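Local structure of PfVFT1 (5JKQ) at residues G81-K86 and N149-N154; E95-V100 and Y129-N134. The protein is a bi-lobed Venus flytrap protein of the malaria parasite that probably binds a small solute between its lobes, though its ligand is not established. The protein carries 3 engineered substitutions. One frame throughout, in Å; residues are numbered along the deposited sequence.

Interaction 1. Residues G81-K86 and N149-N154; sequences GALKNK and NYFLSN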
# COMPACT_ATOMS: atom_id res chain seq x y z
N GLY A 81 3.20 -6.53 -12.20
CA GLY A 81 4.60 -6.27 -11.88
C GLY A 81 4.83 -6.16 -10.39
O GLY A 81 4.04 -5.55 -9.66
N ALA A 82 5.93 -6.76 -9.93
CA ALA A 82 6.33 -6.66 -8.53
C ALA A 82 7.85 -6.63 -8.43
O ALA A 82 8.55 -7.06 -9.35
CB ALA A 82 5.76 -7.82 -7.73
N LEU A 83 8.37 -6.12 -7.31
CA LEU A 83 9.81 -6.08 -7.08
C LEU A 83 10.35 -7.49 -6.91
O LEU A 83 9.74 -8.32 -6.23
CB LEU A 83 10.13 -5.23 -5.85
CG LEU A 83 9.73 -3.76 -5.90
CD1 LEU A 83 9.82 -3.13 -4.52
CD2 LEU A 83 10.61 -2.99 -6.88
N LYS A 84 11.49 -7.78 -7.53
CA LYS A 84 12.09 -9.11 -7.46
C LYS A 84 12.85 -9.34 -6.16
O LYS A 84 13.26 -8.38 -5.49
CB LYS A 84 13.02 -9.36 -8.65
CG LYS A 84 14.13 -8.33 -8.83
CD LYS A 84 15.11 -8.76 -9.94
CE LYS A 84 14.43 -8.85 -11.30
NZ LYS A 84 15.37 -9.33 -12.36
N ASN A 85 13.03 -10.61 -5.81
CA ASN A 85 13.81 -11.01 -4.64
C ASN A 85 13.25 -10.46 -3.33
O ASN A 85 13.98 -10.31 -2.35
CB ASN A 85 15.27 -10.56 -4.79
CG ASN A 85 15.93 -11.16 -6.02
OD1 ASN A 85 15.79 -12.35 -6.30
ND2 ASN A 85 16.66 -10.33 -6.77
N LYS A 86 11.95 -10.18 -3.31
CA LYS A 86 11.28 -9.75 -2.09
C LYS A 86 10.60 -10.94 -1.41
O LYS A 86 9.94 -11.74 -2.06
CB LYS A 86 10.25 -8.66 -2.38
CG LYS A 86 10.84 -7.36 -2.90
CD LYS A 86 11.91 -6.81 -1.97
CE LYS A 86 12.27 -5.38 -2.32
NZ LYS A 86 13.49 -4.91 -1.60
N ASN A 149 -0.47 -4.68 -5.56
CA ASN A 149 -1.21 -3.75 -4.71
C ASN A 149 -0.41 -3.24 -3.50
O ASN A 149 -0.82 -2.27 -2.87
CB ASN A 149 -2.50 -4.39 -4.21
CG ASN A 149 -3.42 -4.82 -5.34
OD1 ASN A 149 -3.99 -3.99 -6.03
ND2 ASN A 149 -3.57 -6.13 -5.50
N TYR A 150 0.70 -3.89 -3.18
CA TYR A 150 1.39 -3.60 -1.93
C TYR A 150 2.16 -2.28 -1.97
O TYR A 150 2.52 -1.75 -0.92
CB TYR A 150 2.35 -4.75 -1.54
CG TYR A 150 3.52 -5.00 -2.47
CD1 TYR A 150 4.56 -4.08 -2.60
CD2 TYR A 150 3.62 -6.19 -3.18
CE1 TYR A 150 5.63 -4.32 -3.44
CE2 TYR A 150 4.69 -6.44 -4.01
CZ TYR A 150 5.69 -5.50 -4.14
OH TYR A 150 6.76 -5.75 -4.97
N PHE A 151 2.39 -1.76 -3.17
CA PHE A 151 3.17 -0.54 -3.33
C PHE A 151 2.57 0.62 -2.55
O PHE A 151 1.35 0.77 -2.48
CB PHE A 151 3.29 -0.17 -4.80
CG PHE A 151 4.25 -1.04 -5.56
CD1 PHE A 151 5.60 -0.74 -5.59
CD2 PHE A 151 3.80 -2.17 -6.22
CE1 PHE A 151 6.48 -1.54 -6.28
CE2 PHE A 151 4.68 -2.97 -6.91
CZ PHE A 151 6.03 -2.66 -6.94
N LEU A 152 3.44 1.43 -1.95
CA LEU A 152 3.01 2.56 -1.15
C LEU A 152 2.26 3.59 -1.99
O LEU A 152 2.55 3.77 -3.17
CB LEU A 152 4.21 3.23 -0.47
CG LEU A 152 5.05 2.34 0.45
CD1 LEU A 152 6.20 3.14 1.04
CD2 LEU A 152 4.21 1.74 1.56
N SER A 153 1.30 4.26 -1.37
CA SER A 153 0.53 5.30 -2.03
C SER A 153 1.37 6.57 -2.23
O SER A 153 0.97 7.47 -2.96
CB SER A 153 -0.73 5.62 -1.23
OG SER A 153 -1.56 4.48 -1.11
N ASN A 154 2.52 6.61 -1.57
CA ASN A 154 3.41 7.77 -1.62
C ASN A 154 4.70 7.46 -2.38
O ASN A 154 5.72 8.13 -2.19
CB ASN A 154 3.72 8.24 -0.20
CG ASN A 154 4.28 9.65 -0.14
OD1 ASN A 154 4.10 10.44 -1.07
ND2 ASN A 154 4.96 9.98 0.95
O HOH W 1 7.77 -8.21 -4.77
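Two groups meet at the phenolic oxygen of Tyr-150: the backbone N-H of Leu-83 donates to OH over 2.9 Å (N-H...O 156°), and water 1 lies 2.7 Å from the same OH. Water 1 also appears to donate to Leu-83 O, but at 2.5 Å this bond is suspiciously short; if sound, it would let the phenol reach the N-H of Leu-83 directly and its carbonyl through water. Leu-83 N arrives at the ring's edge, near its plane. Tyr-150 extends toward strand 77-83 because its CG sits between the backbone N and the carbonyl carbon (chi1 65°). Ala-82 CB lies 3.6 Å from Tyr-150 OH.

The strand is the central one of a three-stranded parallel sheet in one lobe of the Venus flytrap fold, and the contact ties its C-terminal end to the loop following edge strand 146-147. Tyr-150 O takes a hydrogen bond from His-276 of strand 265-281, while Trp-88 packs edge-to-face with the phenol ring.

The Phe-151 ring lies face over face with that of Tyr-150, offset and tilted by about 20°, with Tyr-150 CE1 3.7 Å above the phenyl plane. The phenyl edge faces the strand backbone, Phe-151 CE2 being 3.8 Å from Gly-81 O. Leu-83 reaches the same ring obliquely, its CG 4.0 Å from Phe-151 CE1; Val-135 of helix 135-140 touches both side chains.

Interaction 2. Residues E95-V100 and Y129-N134; sequences EQNPPV and YNYYDN. With SO4 (sulfate ion), chain E.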
# COMPACT_ATOMS: atom_id res chain seq x y z
N GLU A 95 9.84 -14.76 -3.86
CA GLU A 95 11.04 -15.48 -4.25
C GLU A 95 10.68 -16.63 -5.18
O GLU A 95 11.53 -17.15 -5.91
CB GLU A 95 11.79 -16.00 -3.02
CG GLU A 95 12.80 -15.00 -2.45
CD GLU A 95 13.50 -15.51 -1.20
OE1 GLU A 95 13.17 -16.62 -0.73
OE2 GLU A 95 14.39 -14.79 -0.69
N GLN A 96 9.41 -17.03 -5.16
CA GLN A 96 8.88 -18.03 -6.09
C GLN A 96 7.81 -17.42 -6.98
O GLN A 96 7.15 -16.45 -6.60
CB GLN A 96 8.32 -19.22 -5.32
CG GLN A 96 7.34 -18.84 -4.22
CD GLN A 96 6.62 -20.05 -3.64
OE1 GLN A 96 6.69 -20.31 -2.43
NE2 GLN A 96 5.92 -20.79 -4.49
N ASN A 97 7.63 -18.00 -8.17
CA ASN A 97 6.62 -17.55 -9.11
C ASN A 97 5.78 -18.74 -9.58
O ASN A 97 6.31 -19.67 -10.18
CB ASN A 97 7.28 -16.86 -10.31
CG ASN A 97 6.30 -16.06 -11.14
OD1 ASN A 97 5.13 -16.43 -11.28
ND2 ASN A 97 6.76 -14.94 -11.69
N PRO A 98 4.46 -18.72 -9.31
CA PRO A 98 3.66 -17.65 -8.70
C PRO A 98 3.96 -17.43 -7.22
O PRO A 98 4.25 -18.39 -6.51
CB PRO A 98 2.22 -18.14 -8.89
CG PRO A 98 2.34 -19.62 -8.86
CD PRO A 98 3.65 -19.93 -9.55
N PRO A 99 3.87 -16.18 -6.75
CA PRO A 99 4.16 -15.87 -5.34
C PRO A 99 3.07 -16.36 -4.40
O PRO A 99 1.97 -16.69 -4.84
CB PRO A 99 4.25 -14.34 -5.33
CG PRO A 99 3.36 -13.92 -6.44
CD PRO A 99 3.48 -14.97 -7.50
N VAL A 100 3.39 -16.39 -3.11
CA VAL A 100 2.44 -16.79 -2.07
C VAL A 100 2.41 -15.76 -0.96
O VAL A 100 3.29 -14.91 -0.86
CB VAL A 100 2.79 -18.18 -1.48
CG1 VAL A 100 2.59 -19.27 -2.52
CG2 VAL A 100 4.23 -18.18 -0.97
N TYR A 129 2.60 -13.08 -13.09
CA TYR A 129 3.50 -12.19 -12.37
C TYR A 129 4.85 -12.07 -13.07
O TYR A 129 5.48 -13.08 -13.40
CB TYR A 129 3.71 -12.69 -10.94
CG TYR A 129 2.81 -12.03 -9.92
CD1 TYR A 129 3.10 -10.77 -9.42
CD2 TYR A 129 1.66 -12.67 -9.47
CE1 TYR A 129 2.28 -10.17 -8.49
CE2 TYR A 129 0.83 -12.07 -8.54
CZ TYR A 129 1.15 -10.82 -8.05
OH TYR A 129 0.33 -10.22 -7.13
N ASN A 130 5.28 -10.83 -13.31
CA ASN A 130 6.63 -10.55 -13.80
C ASN A 130 7.38 -9.70 -12.79
O ASN A 130 6.81 -8.76 -12.22
CB ASN A 130 6.58 -9.84 -15.16
CG ASN A 130 6.02 -10.72 -16.26
OD1 ASN A 130 5.23 -11.63 -16.00
ND2 ASN A 130 6.42 -10.45 -17.49
N TYR A 131 8.64 -10.02 -12.56
CA TYR A 131 9.43 -9.33 -11.54
C TYR A 131 10.47 -8.39 -12.16
O TYR A 131 11.11 -8.73 -13.15
CB TYR A 131 10.12 -10.35 -10.63
CG TYR A 131 9.18 -11.29 -9.92
CD1 TYR A 131 7.88 -10.90 -9.61
CD2 TYR A 131 9.59 -12.56 -9.54
CE1 TYR A 131 7.01 -11.76 -8.95
CE2 TYR A 131 8.73 -13.42 -8.88
CZ TYR A 131 7.45 -13.01 -8.59
OH TYR A 131 6.59 -13.87 -7.94
N TYR A 132 10.61 -7.21 -11.57
CA TYR A 132 11.56 -6.20 -12.04
C TYR A 132 12.23 -5.50 -10.87
O TYR A 132 11.73 -5.54 -9.75
CB TYR A 132 10.85 -5.17 -12.93
CG TYR A 132 10.06 -5.76 -14.07
CD1 TYR A 132 10.66 -6.06 -15.28
CD2 TYR A 132 8.70 -6.00 -13.93
CE1 TYR A 132 9.93 -6.59 -16.33
CE2 TYR A 132 7.96 -6.53 -14.97
CZ TYR A 132 8.58 -6.83 -16.17
OH TYR A 132 7.85 -7.35 -17.21
N ASP A 133 13.36 -4.84 -11.14
CA ASP A 133 14.00 -4.00 -10.14
C ASP A 133 13.25 -2.68 -10.03
O ASP A 133 12.94 -2.22 -8.93
CB ASP A 133 15.47 -3.76 -10.49
CG ASP A 133 16.35 -4.97 -10.22
OD1 ASP A 133 16.14 -5.64 -9.19
OD2 ASP A 133 17.25 -5.25 -11.04
N ASN A 134 12.96 -2.08 -11.18
CA ASN A 134 12.10 -0.90 -11.26
C ASN A 134 10.80 -1.27 -11.97
O ASN A 134 10.76 -1.38 -13.20
CB ASN A 134 12.81 0.25 -11.98
CG ASN A 134 12.04 1.56 -11.91
OD1 ASN A 134 10.81 1.59 -12.01
ND2 ASN A 134 12.76 2.66 -11.74
S SO4 E . 14.67 -4.33 -14.30
O1 SO4 E . 13.78 -3.30 -13.76
O2 SO4 E . 14.21 -4.73 -15.63
O3 SO4 E . 14.68 -5.49 -13.42
O4 SO4 E . 16.02 -3.78 -14.40
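Two tyrosine rings of strand 126-132 receive the 95-100 loop: Pro-99 CG lies over one face of Tyr-129, and Asn-97 ND2 over one face of Tyr-131, whose edge meets Gln-96 O in plane. Pro-99 CG stands 3.8 Å from the centroid of the Tyr-129 ring, 17° off its normal, a CH-pi contact. This packs the loop leading into helix 102-118 against an edge strand of the three-stranded parallel sheet in one lobe of the Venus flytrap fold.

Tyr-131 OH donates to Gln-96 O over 3.0 Å, standing above the carbonyl plane, and Pro-99 CD approaches the same hydroxyl to 3.3 Å. Asn-97 CG, anti to the backbone N (chi1 -165°), carries the amide over the Tyr-131 ring, the two planes 35° apart. Asn-97 ND2 donates to Tyr-129 O over 2.8 Å; the acceptor lies in the amide plane, which helps fix the amide's rotation. The peptide bond between Asn-97 and Pro-98 is cis, and Pro-99 points toward the strand. At its far end, Tyr-129 OH is hydrogen-bonded to Asp-148.

Past the strand's end a sulfate, probably from the crystallisation liquor, sits before helix 135-140. Asp-133 N donates to sulfate O3 at 2.7 Å. Sulfate O1 accepts from Asn-134 N at 3.0 Å.

In the fold
The centres of the two interactions lie about 10 Å apart; each contact includes one of two neighbouring strands of a parallel sheet, and interaction 2 is nested along the chain within the loop closed by interaction 1. Strands 77-83 and 126-132 are joined by probable hydrogen bonds between Ala-82 O and Tyr-132 N (3.0 Å) and between Lys-84 N and Tyr-132 O (3.2 Å). Asp-148 links the 149-154 loop to strand 126-132: its carboxylate accepts from Tyr-150 N and is hydrogen-bonded to Tyr-129 OH. Tyr-94, next to 95-100, touches Ala-82, Tyr-150 and Pro-99. The centre of buried interaction 1 lies about 8 Å from the centre of the chain, that of partly exposed interaction 2 about 17 Å.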